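Esterase (uncultured bacterium pCosCE1, PDB 7ATL) hydrolyses carboxylic esters as a family VIII carboxylesterase and also shows promiscuous acyltransferase activity, moving acyl groups on to acceptors other than water. Local coordinates at residues Gly27-Ile32 / Gly269-Val274; Thr72-Arg77 / Ala180-Val185; Gln81-Leu86 / Asn195-Gln200; Pro107-Arg112 / Ala159-Glu164; Gln276-Leu281 / Ser356-Thr361. All blocks are in the same frame, centred on the assembly; numbering follows the deposited sequence.

Contact 1 (Gly27-Ile32 / Gly269-Val274); sequences GSVVLI and GDADDV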
# COMPACT_ATOMS: atom_id res chain seq x y z
N GLY A 27 -10.13 7.82 14.32
CA GLY A 27 -9.53 6.69 15.05
C GLY A 27 -8.26 6.20 14.36
O GLY A 27 -8.10 6.39 13.13
N SER A 28 -7.35 5.60 15.13
CA SER A 28 -6.08 5.04 14.61
C SER A 28 -5.65 3.87 15.48
O SER A 28 -6.08 3.81 16.65
CB SER A 28 -4.97 6.06 14.50
OG SER A 28 -4.42 6.34 15.77
N VAL A 29 -4.91 2.95 14.88
CA VAL A 29 -4.07 1.95 15.58
C VAL A 29 -2.62 2.18 15.14
O VAL A 29 -2.38 2.14 13.93
CB VAL A 29 -4.54 0.53 15.24
CG1 VAL A 29 -3.66 -0.51 15.91
CG2 VAL A 29 -6.00 0.35 15.61
N VAL A 30 -1.73 2.48 16.08
CA VAL A 30 -0.28 2.75 15.83
C VAL A 30 0.57 1.74 16.61
O VAL A 30 0.42 1.65 17.83
CB VAL A 30 0.09 4.19 16.24
CG1 VAL A 30 1.59 4.40 16.18
CG2 VAL A 30 -0.64 5.23 15.41
N LEU A 31 1.44 1.01 15.91
CA LEU A 31 2.36 -0.01 16.47
C LEU A 31 3.82 0.39 16.16
O LEU A 31 4.13 0.83 15.02
CB LEU A 31 2.04 -1.37 15.84
CG LEU A 31 0.61 -1.88 15.98
CD1 LEU A 31 0.48 -3.30 15.43
CD2 LEU A 31 0.12 -1.85 17.41
N ILE A 32 4.71 0.27 17.15
CA ILE A 32 6.17 0.52 16.96
C ILE A 32 6.95 -0.65 17.56
O ILE A 32 6.68 -1.02 18.72
CB ILE A 32 6.61 1.86 17.58
CG1 ILE A 32 5.79 3.02 17.02
CG2 ILE A 32 8.10 2.07 17.40
CD1 ILE A 32 5.62 4.15 18.00
N GLY A 269 -7.11 -5.83 6.47
CA GLY A 269 -6.21 -6.41 7.48
C GLY A 269 -6.00 -5.50 8.68
O GLY A 269 -6.31 -4.29 8.60
N ASP A 270 -5.46 -6.09 9.76
CA ASP A 270 -5.21 -5.38 11.04
C ASP A 270 -3.76 -4.91 11.06
O ASP A 270 -2.97 -5.35 10.24
CB ASP A 270 -5.62 -6.22 12.25
CG ASP A 270 -4.80 -7.47 12.45
OD1 ASP A 270 -3.76 -7.58 11.79
OD2 ASP A 270 -5.23 -8.32 13.29
N ALA A 271 -3.45 -4.00 11.98
CA ALA A 271 -2.14 -3.35 12.14
C ALA A 271 -1.07 -4.41 12.46
O ALA A 271 0.01 -4.35 11.84
CB ALA A 271 -2.25 -2.29 13.21
N ASP A 272 -1.35 -5.39 13.33
CA ASP A 272 -0.35 -6.40 13.76
C ASP A 272 0.09 -7.26 12.58
O ASP A 272 1.26 -7.69 12.59
CB ASP A 272 -0.84 -7.29 14.90
CG ASP A 272 -0.76 -6.55 16.21
OD1 ASP A 272 0.33 -6.46 16.73
OD2 ASP A 272 -1.79 -5.96 16.64
N ASP A 273 -0.82 -7.55 11.64
CA ASP A 273 -0.47 -8.33 10.43
C ASP A 273 0.47 -7.44 9.61
O ASP A 273 1.49 -7.93 9.18
CB ASP A 273 -1.69 -8.86 9.68
CG ASP A 273 -2.39 -10.10 10.26
OD1 ASP A 273 -1.81 -10.80 11.12
OD2 ASP A 273 -3.52 -10.36 9.83
N VAL A 274 0.22 -6.15 9.51
CA VAL A 274 1.08 -5.22 8.72
C VAL A 274 2.47 -5.14 9.37
O VAL A 274 3.47 -5.04 8.64
CB VAL A 274 0.42 -3.84 8.57
CG1 VAL A 274 1.32 -2.81 7.90
CG2 VAL A 274 -0.91 -3.95 7.84
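The methyl of Ala271, in the first turn of helix 271-283, meets two side chains that strand 27-34 sends out from one face of its sheet, Val29 and Leu31. Val29 turns CG1 anti to its backbone N (chi1 178°), which carries that branch to 3.5 Å from Ala271 CB. Leu31 is set differently: its CG lies opposite the carbonyl carbon (chi1 -56°) and its chain runs on extended, laying CD1 over the helix start. There CD1 is 3.7 Å from Ala271 CB, 3.5 Å from Ala271 C and 3.4 Å from Asp272 OD1. The Leu31 and Asp272 side chains cross at about a right angle, the methyl resting against the carboxylate without a polar bond. Asp272 finds its charge partner in Arg57, a salt bridge through OD1, and Arg57 also lies against Leu31. One residue before the helix, Asp270 is its N-cap: Asp270 OD1 accepts from Asp273 N at 2.9 Å, with an N-H...O angle of 151°, and so ties down the first turn; its OD2 forms a salt bridge to Arg205. Alanine suits the meeting point because its short side chain lets helix and strand approach to 6.6 Å between Val29 CA and Ala271 CA. The chemistry implies a division of labour: dispersion forces join helix to sheet, while the arginines would probably favour the charged form of Asp270 and Asp272.

Contact 2 (Thr72-Arg77 / Ala180-Val185); sequences TLAAMR and AVLEQV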
# COMPACT_ATOMS: atom_id res chain seq x y z
N THR A 72 3.82 -7.64 -3.35
CA THR A 72 5.27 -7.56 -3.66
C THR A 72 6.00 -8.67 -2.89
O THR A 72 6.82 -9.38 -3.51
CB THR A 72 5.82 -6.17 -3.35
OG1 THR A 72 5.13 -5.24 -4.19
CG2 THR A 72 7.32 -6.08 -3.57
N LEU A 73 5.69 -8.86 -1.60
CA LEU A 73 6.29 -9.96 -0.79
C LEU A 73 5.99 -11.32 -1.44
O LEU A 73 6.90 -12.14 -1.48
CB LEU A 73 5.80 -9.99 0.66
CG LEU A 73 6.37 -11.16 1.47
CD1 LEU A 73 7.88 -11.19 1.34
CD2 LEU A 73 5.99 -11.10 2.92
N ALA A 74 4.75 -11.57 -1.87
CA ALA A 74 4.38 -12.87 -2.49
C ALA A 74 5.30 -13.13 -3.69
O ALA A 74 5.86 -14.24 -3.78
CB ALA A 74 2.92 -12.86 -2.86
N ALA A 75 5.46 -12.13 -4.56
CA ALA A 75 6.32 -12.17 -5.77
C ALA A 75 7.79 -12.42 -5.40
O ALA A 75 8.44 -13.25 -6.08
CB ALA A 75 6.22 -10.86 -6.51
N MET A 76 8.32 -11.68 -4.42
CA MET A 76 9.75 -11.79 -4.06
C MET A 76 10.03 -13.19 -3.52
O MET A 76 11.13 -13.75 -3.79
CB MET A 76 10.13 -10.75 -3.02
CG MET A 76 10.19 -9.34 -3.57
SD MET A 76 11.02 -9.13 -5.14
CE MET A 76 12.64 -9.79 -4.74
N ARG A 77 9.07 -13.78 -2.83
CA ARG A 77 9.22 -15.18 -2.37
C ARG A 77 9.25 -16.11 -3.58
O ARG A 77 10.08 -17.05 -3.58
CB ARG A 77 8.13 -15.56 -1.36
CG ARG A 77 8.31 -14.87 -0.02
CD ARG A 77 7.47 -15.55 1.03
NE ARG A 77 8.13 -16.78 1.41
CZ ARG A 77 7.57 -17.98 1.43
NH1 ARG A 77 6.29 -18.15 1.12
NH2 ARG A 77 8.31 -19.02 1.76
N ALA A 180 -2.11 -10.94 -11.08
CA ALA A 180 -2.51 -11.87 -12.16
C ALA A 180 -1.30 -12.70 -12.59
O ALA A 180 -1.44 -13.92 -12.78
CB ALA A 180 -3.14 -11.10 -13.30
N VAL A 181 -0.13 -12.10 -12.72
CA VAL A 181 1.08 -12.92 -13.02
C VAL A 181 1.23 -14.00 -11.94
O VAL A 181 1.41 -15.17 -12.29
CB VAL A 181 2.36 -12.07 -13.11
CG1 VAL A 181 3.60 -12.96 -13.11
CG2 VAL A 181 2.34 -11.15 -14.32
N LEU A 182 1.16 -13.62 -10.68
CA LEU A 182 1.34 -14.57 -9.55
C LEU A 182 0.34 -15.74 -9.66
O LEU A 182 0.75 -16.89 -9.37
CB LEU A 182 1.17 -13.78 -8.25
CG LEU A 182 2.45 -13.32 -7.57
CD1 LEU A 182 3.46 -12.77 -8.55
CD2 LEU A 182 2.14 -12.32 -6.49
N GLU A 183 -0.90 -15.48 -10.06
CA GLU A 183 -1.93 -16.54 -10.32
C GLU A 183 -1.39 -17.55 -11.35
O GLU A 183 -1.51 -18.76 -11.13
CB GLU A 183 -3.24 -15.97 -10.86
CG GLU A 183 -4.01 -15.15 -9.85
CD GLU A 183 -5.35 -14.63 -10.34
OE1 GLU A 183 -5.48 -14.38 -11.59
OE2 GLU A 183 -6.28 -14.47 -9.47
N GLN A 184 -0.81 -17.07 -12.44
CA GLN A 184 -0.30 -17.98 -13.49
C GLN A 184 0.90 -18.76 -12.97
O GLN A 184 0.98 -19.96 -13.28
CB GLN A 184 0.06 -17.19 -14.75
CG GLN A 184 -1.14 -16.48 -15.37
CD GLN A 184 -2.31 -17.40 -15.58
OE1 GLN A 184 -3.43 -17.09 -15.22
NE2 GLN A 184 -2.05 -18.56 -16.14
N VAL A 185 1.77 -18.15 -12.17
CA VAL A 185 2.97 -18.85 -11.61
C VAL A 185 2.52 -20.00 -10.69
O VAL A 185 3.06 -21.12 -10.85
CB VAL A 185 3.92 -17.89 -10.87
CG1 VAL A 185 5.06 -18.63 -10.19
CG2 VAL A 185 4.45 -16.78 -11.78
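Leu182 reaches from helix 174-186 into the flank of helix 67-80, where Ala74 and Ala75 receive it. Its CB points at the facing helix. The alpha carbons that come nearest, Leu182 CA and Ala75 CA, are 6.7 Å apart. CB and CG serve as the stem, and the touching is left to the two methyls at the fork. CD1 takes Ala75, lying 3.9 Å from Ala75 CB and 4.0 Å from Ala75 CA. CD2 bears on the preceding residue, 3.8 Å from Ala74 CB and equally far from Ala75 N, so the fork straddles consecutive residues of one helical turn. The first torsion, chi1 -98°, departs from a staggered value, and at this resolution the exact setting of the branches deserves some reserve. Alanines suit the receiving side because they keep its surface low, while the branched leucine spreads over both; Ile71 and Met78 of the same helix also touch it. The side chains that meet are all apolar, and the contact is buried. Such helix-to-helix packing is characteristic of the helical region in the serine beta-lactamase fold, and helix 67-80 begins at what is probably the family's Ser-x-x-Lys motif, Ser65 to Lys68.

Contact 3 (Gln81-Leu86 / Asn195-Gln200); sequences QQKLGL and NHWVAQ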
# COMPACT_ATOMS: atom_id res chain seq x y z
N GLN A 81 12.49 -18.60 -4.89
CA GLN A 81 12.35 -20.03 -5.27
C GLN A 81 12.56 -20.23 -6.77
O GLN A 81 12.40 -21.36 -7.25
CB GLN A 81 10.94 -20.51 -4.95
CG GLN A 81 10.40 -19.96 -3.64
CD GLN A 81 10.28 -21.04 -2.61
OE1 GLN A 81 10.57 -22.19 -2.90
NE2 GLN A 81 9.86 -20.65 -1.43
N GLN A 82 12.79 -19.17 -7.53
CA GLN A 82 13.00 -19.28 -9.00
C GLN A 82 11.79 -19.98 -9.65
O GLN A 82 12.01 -20.87 -10.48
CB GLN A 82 14.31 -20.04 -9.25
CG GLN A 82 15.46 -19.56 -8.36
CD GLN A 82 16.80 -19.95 -8.94
OE1 GLN A 82 17.27 -21.08 -8.73
NE2 GLN A 82 17.39 -19.03 -9.70
N LYS A 83 10.58 -19.63 -9.23
CA LYS A 83 9.31 -19.91 -9.96
C LYS A 83 8.96 -18.70 -10.86
O LYS A 83 8.21 -18.88 -11.84
CB LYS A 83 8.20 -20.24 -8.96
CG LYS A 83 8.36 -21.55 -8.19
CD LYS A 83 7.02 -22.10 -7.65
CE LYS A 83 7.14 -23.21 -6.63
NZ LYS A 83 7.89 -24.36 -7.19
N LEU A 84 9.55 -17.54 -10.56
CA LEU A 84 9.38 -16.25 -11.27
C LEU A 84 10.74 -15.55 -11.39
O LEU A 84 11.57 -15.73 -10.49
CB LEU A 84 8.39 -15.42 -10.44
CG LEU A 84 7.94 -14.09 -11.03
CD1 LEU A 84 7.31 -14.30 -12.38
CD2 LEU A 84 6.93 -13.42 -10.11
N GLY A 85 10.98 -14.78 -12.46
CA GLY A 85 12.23 -14.03 -12.65
C GLY A 85 12.03 -12.51 -12.65
O GLY A 85 11.06 -12.03 -13.28
N LEU A 86 12.93 -11.76 -12.03
CA LEU A 86 12.89 -10.27 -12.07
C LEU A 86 12.84 -9.77 -13.52
O LEU A 86 12.29 -8.66 -13.73
CB LEU A 86 14.11 -9.71 -11.34
CG LEU A 86 13.94 -9.62 -9.83
CD1 LEU A 86 15.23 -9.17 -9.16
CD2 LEU A 86 12.77 -8.70 -9.46
N ASN A 195 -2.65 -16.44 0.54
CA ASN A 195 -2.83 -17.28 1.76
C ASN A 195 -1.62 -18.22 1.86
O ASN A 195 -0.94 -18.19 2.90
CB ASN A 195 -4.19 -17.98 1.81
CG ASN A 195 -4.36 -18.74 3.10
OD1 ASN A 195 -4.25 -18.18 4.19
ND2 ASN A 195 -4.57 -20.04 3.00
N HIS A 196 -1.33 -18.95 0.78
CA HIS A 196 -0.22 -19.94 0.68
C HIS A 196 1.15 -19.27 0.76
O HIS A 196 2.01 -19.84 1.46
CB HIS A 196 -0.36 -20.81 -0.58
CG HIS A 196 -1.56 -21.68 -0.55
ND1 HIS A 196 -2.12 -22.20 -1.70
CD2 HIS A 196 -2.34 -22.09 0.47
CE1 HIS A 196 -3.18 -22.91 -1.39
NE2 HIS A 196 -3.33 -22.87 -0.06
N TRP A 197 1.35 -18.11 0.14
CA TRP A 197 2.70 -17.51 -0.03
C TRP A 197 3.01 -16.50 1.06
O TRP A 197 4.19 -16.29 1.31
CB TRP A 197 2.89 -16.92 -1.43
CG TRP A 197 3.06 -18.01 -2.43
CD1 TRP A 197 2.07 -18.72 -3.03
CD2 TRP A 197 4.30 -18.58 -2.87
NE1 TRP A 197 2.61 -19.64 -3.87
CE2 TRP A 197 3.97 -19.60 -3.78
CE3 TRP A 197 5.64 -18.31 -2.61
CZ2 TRP A 197 4.94 -20.37 -4.41
CZ3 TRP A 197 6.61 -19.05 -3.26
CH2 TRP A 197 6.25 -20.07 -4.15
N VAL A 198 2.01 -15.92 1.72
CA VAL A 198 2.26 -14.88 2.75
C VAL A 198 1.54 -15.23 4.06
O VAL A 198 2.24 -15.40 5.07
CB VAL A 198 1.92 -13.48 2.21
CG1 VAL A 198 2.13 -12.38 3.25
CG2 VAL A 198 2.74 -13.18 0.96
N ALA A 199 0.21 -15.31 4.08
CA ALA A 199 -0.56 -15.34 5.35
C ALA A 199 -0.13 -16.51 6.24
O ALA A 199 0.07 -16.31 7.46
CB ALA A 199 -2.04 -15.41 5.05
N GLN A 200 -0.02 -17.71 5.67
CA GLN A 200 0.32 -18.94 6.44
C GLN A 200 1.77 -18.87 6.90
O GLN A 200 2.02 -18.92 8.09
CB GLN A 200 -0.04 -20.21 5.67
CG GLN A 200 -1.55 -20.45 5.65
CD GLN A 200 -1.95 -21.79 5.08
OE1 GLN A 200 -2.58 -22.59 5.76
NE2 GLN A 200 -1.55 -22.06 3.85
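Trp197 presents the outer edge of its six-membered ring to Gln81 and Lys83, which stand just beyond the C-terminal end of helix 67-80. The closer side is that of Gln81. Its CG lies in the plane of the indole, at the edge, 3.9 Å from Trp197 CZ3. The Gln81 chain then bends at chi2 (-111°), which brings NE2 to 4.1 Å from Trp197 CZ3 while the amide stands almost perpendicular to the ring, the planes 85° apart. Lys83 makes the looser side: its methylenes CD and CE each come to 4.1 Å from Trp197 CH2, CE at the ring edge. This is aliphatic contact rather than cation-pi, since the ammonium is not placed over a ring face. Both Gln81 and Lys83 are solvent-exposed, and long chains suit a place where their methylenes can lie against a tryptophan while their polar ends stay at the surface. Gln82 takes a positive phi in a Schellman motif, the turn that ends the helix; Gln81 and Lys83, on either side, both point toward Trp197. On the other segment a pi-type turn is closed by Gln200 N and Asn195 O, 3.0 Å apart. Helix 190-199 is also held to helix 67-80, through Arg77 NH1 on the carbonyl of Trp197 and the ring against Met78, while Lys83 also touches Val185 of helix 174-186, whose side Leu84 packs against.

Contact 4 (Pro107-Arg112 / Ala159-Glu164); sequences PPIKIR and ADLLAE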
# COMPACT_ATOMS: atom_id res chain seq x y z
N PRO A 107 6.46 -2.71 -26.41
CA PRO A 107 7.71 -3.04 -25.73
C PRO A 107 7.43 -4.05 -24.63
O PRO A 107 6.39 -4.00 -23.97
CB PRO A 107 8.16 -1.70 -25.14
CG PRO A 107 6.87 -0.98 -24.88
CD PRO A 107 5.90 -1.44 -25.94
N PRO A 108 8.37 -4.98 -24.39
CA PRO A 108 8.24 -5.95 -23.31
C PRO A 108 8.28 -5.21 -21.96
O PRO A 108 8.97 -4.18 -21.85
CB PRO A 108 9.40 -6.93 -23.49
CG PRO A 108 10.41 -6.17 -24.34
CD PRO A 108 9.64 -5.12 -25.12
N ILE A 109 7.46 -5.67 -21.03
CA ILE A 109 7.43 -5.20 -19.62
C ILE A 109 8.05 -6.30 -18.79
O ILE A 109 7.64 -7.48 -18.93
CB ILE A 109 6.00 -4.90 -19.13
CG1 ILE A 109 5.32 -3.77 -19.91
CG2 ILE A 109 6.02 -4.62 -17.63
CD1 ILE A 109 3.80 -3.74 -19.75
N LYS A 110 8.99 -5.93 -17.94
CA LYS A 110 9.66 -6.89 -17.05
C LYS A 110 9.01 -6.81 -15.68
O LYS A 110 8.53 -5.73 -15.30
CB LYS A 110 11.16 -6.62 -16.96
CG LYS A 110 11.98 -7.01 -18.18
CD LYS A 110 13.25 -6.19 -18.25
CE LYS A 110 14.37 -6.89 -18.98
NZ LYS A 110 15.66 -6.70 -18.28
N ILE A 111 9.04 -7.93 -14.96
CA ILE A 111 8.55 -8.05 -13.55
C ILE A 111 9.21 -6.94 -12.72
O ILE A 111 8.50 -6.33 -11.93
CB ILE A 111 8.80 -9.47 -13.02
CG1 ILE A 111 8.12 -10.54 -13.88
CG2 ILE A 111 8.37 -9.60 -11.57
CD1 ILE A 111 6.62 -10.38 -13.99
N ARG A 112 10.48 -6.63 -12.91
CA ARG A 112 11.14 -5.60 -12.06
C ARG A 112 10.49 -4.23 -12.33
O ARG A 112 10.56 -3.32 -11.45
CB ARG A 112 12.66 -5.52 -12.29
CG ARG A 112 13.07 -5.25 -13.73
CD ARG A 112 14.55 -5.01 -13.87
NE ARG A 112 15.30 -6.26 -13.75
CZ ARG A 112 16.01 -6.65 -12.68
NH1 ARG A 112 16.06 -5.91 -11.58
NH2 ARG A 112 16.63 -7.81 -12.72
N ALA A 159 -5.07 0.06 -23.40
CA ALA A 159 -4.63 1.45 -23.18
C ALA A 159 -3.16 1.60 -23.59
O ALA A 159 -2.35 0.72 -23.36
CB ALA A 159 -4.85 1.85 -21.73
N ASP A 160 -2.81 2.76 -24.12
CA ASP A 160 -1.41 3.16 -24.36
C ASP A 160 -0.66 3.08 -23.03
O ASP A 160 -1.17 3.60 -22.01
CB ASP A 160 -1.37 4.56 -24.98
CG ASP A 160 -1.92 4.64 -26.39
OD1 ASP A 160 -2.27 3.57 -26.97
OD2 ASP A 160 -1.97 5.78 -26.93
N LEU A 161 0.54 2.49 -23.05
CA LEU A 161 1.60 2.79 -22.07
C LEU A 161 1.98 4.26 -22.24
O LEU A 161 1.81 4.79 -23.35
CB LEU A 161 2.80 1.88 -22.32
CG LEU A 161 2.55 0.40 -22.12
CD1 LEU A 161 3.72 -0.41 -22.64
CD2 LEU A 161 2.27 0.08 -20.66
N LEU A 162 2.51 4.88 -21.19
CA LEU A 162 2.90 6.31 -21.21
C LEU A 162 4.40 6.47 -21.48
O LEU A 162 4.80 7.59 -21.73
CB LEU A 162 2.47 6.94 -19.89
CG LEU A 162 0.98 7.24 -19.87
CD1 LEU A 162 0.18 6.04 -19.39
CD2 LEU A 162 0.67 8.46 -19.04
N ALA A 163 5.17 5.39 -21.47
CA ALA A 163 6.64 5.45 -21.57
C ALA A 163 7.23 4.05 -21.71
O ALA A 163 6.54 3.07 -21.33
CB ALA A 163 7.20 6.18 -20.38
N GLU A 164 8.44 3.96 -22.27
CA GLU A 164 9.20 2.69 -22.36
C GLU A 164 9.31 2.10 -20.96
O GLU A 164 9.74 2.78 -20.02
CB GLU A 164 10.61 2.91 -22.91
CG GLU A 164 10.81 2.44 -24.33
CD GLU A 164 12.15 2.95 -24.83
OE1 GLU A 164 13.15 2.58 -24.19
OE2 GLU A 164 12.18 3.78 -25.80
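Pro107 and Leu161 face each other from two lengths of chain that lack regular structure where they meet. Pro107 has an extended, polyproline-like backbone (phi -79°, psi 145°), and Pro108 and Ile109 remain extended until Lys110, the N-cap residue, leads into helix 111-116. Leu161 is extended too. The chain kinks at Leu162 and runs on past Pro107, so that the nearest alpha carbons are those of Pro107 and Glu164, 6.8 Å apart. Leu161 carries the contact. With CG set opposite its carbonyl carbon (chi1 -63°), it divides its two methyls between two partners. CD1 meets the pyrrolidine ring at CG and CD, 3.9 Å from Pro107 CG and 4.1 Å from Pro107 CD. CD2, the other branch, is turned toward the end of an extended isoleucine: Ile109 CD1 is 4.2 Å from Leu161 CD2, a light touch. Proline suits its position because its rigid ring offers hydrocarbon close to the main chain, whereas Ile109 needs its full length to arrive at the same leucine. Leu161 and Ile109 are buried although both belong to loops. Backbone bonds anchor each loop further, Ile109 pairing with Val90 and Leu161 with Ala100. At the start of helix 111-116, Lys110 and Arg112 form salt bridges to Asp87 of the preceding loop, and Ile111 packs on Val181 of helix 174-186. Ala159 lies against Tyr133 and Leu136 of helix 132-136, and the contact ties the loop leading into helix 111-116 to the one between helices 149-157 and 174-186.

Contact 5 (Gln276-Leu281 / Ser356-Thr361); sequences QLVETL and SVVALT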
# COMPACT_ATOMS: atom_id res chain seq x y z
N GLN A 276 4.03 -7.47 11.12
CA GLN A 276 4.68 -8.75 10.74
C GLN A 276 5.29 -8.56 9.36
O GLN A 276 6.47 -8.90 9.17
CB GLN A 276 3.69 -9.92 10.67
CG GLN A 276 3.37 -10.59 12.00
CD GLN A 276 4.67 -10.92 12.70
OE1 GLN A 276 5.51 -11.69 12.20
NE2 GLN A 276 4.87 -10.29 13.85
N LEU A 277 4.50 -8.03 8.42
CA LEU A 277 4.96 -7.79 7.03
C LEU A 277 6.19 -6.85 7.02
O LEU A 277 7.17 -7.15 6.32
CB LEU A 277 3.80 -7.19 6.24
CG LEU A 277 4.19 -6.54 4.92
CD1 LEU A 277 4.77 -7.60 3.98
CD2 LEU A 277 3.01 -5.82 4.28
N VAL A 278 6.13 -5.73 7.74
CA VAL A 278 7.19 -4.70 7.68
C VAL A 278 8.47 -5.23 8.35
O VAL A 278 9.57 -5.02 7.77
CB VAL A 278 6.71 -3.37 8.29
CG1 VAL A 278 7.82 -2.34 8.35
CG2 VAL A 278 5.51 -2.81 7.53
N GLU A 279 8.37 -5.91 9.50
CA GLU A 279 9.54 -6.56 10.17
C GLU A 279 10.20 -7.54 9.19
O GLU A 279 11.42 -7.45 8.99
CB GLU A 279 9.12 -7.27 11.46
CG GLU A 279 9.24 -6.38 12.68
CD GLU A 279 10.68 -5.97 12.95
OE1 GLU A 279 11.48 -6.88 13.30
OE2 GLU A 279 10.99 -4.76 12.75
N THR A 280 9.41 -8.38 8.53
CA THR A 280 9.87 -9.35 7.50
C THR A 280 10.65 -8.64 6.38
O THR A 280 11.73 -9.13 6.00
CB THR A 280 8.68 -10.13 6.94
OG1 THR A 280 8.01 -10.74 8.04
CG2 THR A 280 9.10 -11.18 5.93
N LEU A 281 10.13 -7.53 5.88
CA LEU A 281 10.80 -6.72 4.84
C LEU A 281 12.08 -6.12 5.41
O LEU A 281 13.02 -5.96 4.63
CB LEU A 281 9.83 -5.62 4.36
CG LEU A 281 8.59 -6.12 3.61
CD1 LEU A 281 7.93 -4.97 2.87
CD2 LEU A 281 8.90 -7.25 2.62
N SER A 356 10.36 -0.42 13.08
CA SER A 356 9.19 -0.49 12.16
C SER A 356 8.05 0.31 12.81
O SER A 356 7.86 0.26 14.05
CB SER A 356 8.80 -1.91 11.85
OG SER A 356 9.89 -2.69 11.37
N VAL A 357 7.33 1.06 11.99
CA VAL A 357 6.17 1.90 12.41
C VAL A 357 5.00 1.55 11.50
O VAL A 357 5.18 1.51 10.31
CB VAL A 357 6.54 3.39 12.32
CG1 VAL A 357 5.34 4.31 12.54
CG2 VAL A 357 7.65 3.70 13.30
N VAL A 358 3.85 1.26 12.09
CA VAL A 358 2.56 1.07 11.36
C VAL A 358 1.55 2.07 11.95
O VAL A 358 1.34 2.07 13.18
CB VAL A 358 2.06 -0.38 11.48
CG1 VAL A 358 0.63 -0.49 10.99
CG2 VAL A 358 2.96 -1.34 10.73
N ALA A 359 0.96 2.89 11.10
CA ALA A 359 -0.00 3.93 11.50
C ALA A 359 -1.24 3.83 10.62
O ALA A 359 -1.29 4.49 9.57
CB ALA A 359 0.67 5.27 11.37
N LEU A 360 -2.18 2.96 11.00
CA LEU A 360 -3.46 2.75 10.27
C LEU A 360 -4.48 3.74 10.83
O LEU A 360 -4.58 3.83 12.05
CB LEU A 360 -3.93 1.31 10.46
CG LEU A 360 -2.97 0.23 9.94
CD1 LEU A 360 -3.66 -1.12 9.87
CD2 LEU A 360 -2.39 0.59 8.57
N THR A 361 -5.17 4.48 9.97
CA THR A 361 -6.31 5.35 10.38
C THR A 361 -7.52 5.06 9.49
O THR A 361 -7.39 4.38 8.48
CB THR A 361 -6.00 6.86 10.39
OG1 THR A 361 -6.35 7.46 9.14
CG2 THR A 361 -4.56 7.18 10.72
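Helix 276-281 runs nearly antiparallel to strand 356-361, at 152° between their directions and with the short axes 8.5 Å apart. This is a helix laid on the antiparallel sheet of a beta-lactamase-type fold, and the backbones come nearest at Glu279 and Ser356. Val278 supplies the apolar half. Its CG1, anti to the backbone N (chi1 175°), rests 3.7 Å from Ser356 CB, while its other branch, CG2, approaches Val358 CG2 more loosely at 4.3 Å. A beta-branched valine suits this place, since its two short arms can meet alternate residues on one face of a strand. Glu279 supplies the polar half. Its chain bends at chi2 (-63°) and brings the carboxylate to the Ser356 end of the strand segment, where Arg282, one helical turn on, forms a salt bridge to the same oxygen that Ser356 uses. That shared oxygen is buried, and the arginine probably helps to keep it ionised. Serine fits because it is small enough to sit beneath the helix and still carries a proton to give. Within the helix, Thr280 N and OG1 approach Gln276 O from opposite faces of its carbonyl plane. Across the interface Ser356 OG donates to the anti lone pair of Glu279 OE2, at 2.7 Å.

In the fold
Contacts 1 and 5 both set helix 271-283 against the sheet, on the neighbouring strands 27-34 and 355-361, which are themselves joined by backbone bonds such as Leu31 N to Val358 O; their centres are 8 Å apart. Both are buried, but contact 1 joins through methyls and contact 5 adds a charged hydrogen bond. Contacts 2 and 3 gather round helix 67-80 and its end: the first is a buried apolar meeting of helices, the second a surface one where polar chains lend their carbons to a tryptophan. Contact 4 lies farthest out yet is mostly buried, and joins loops. Leu73, packing on Leu277, connects the helical region to contact 5.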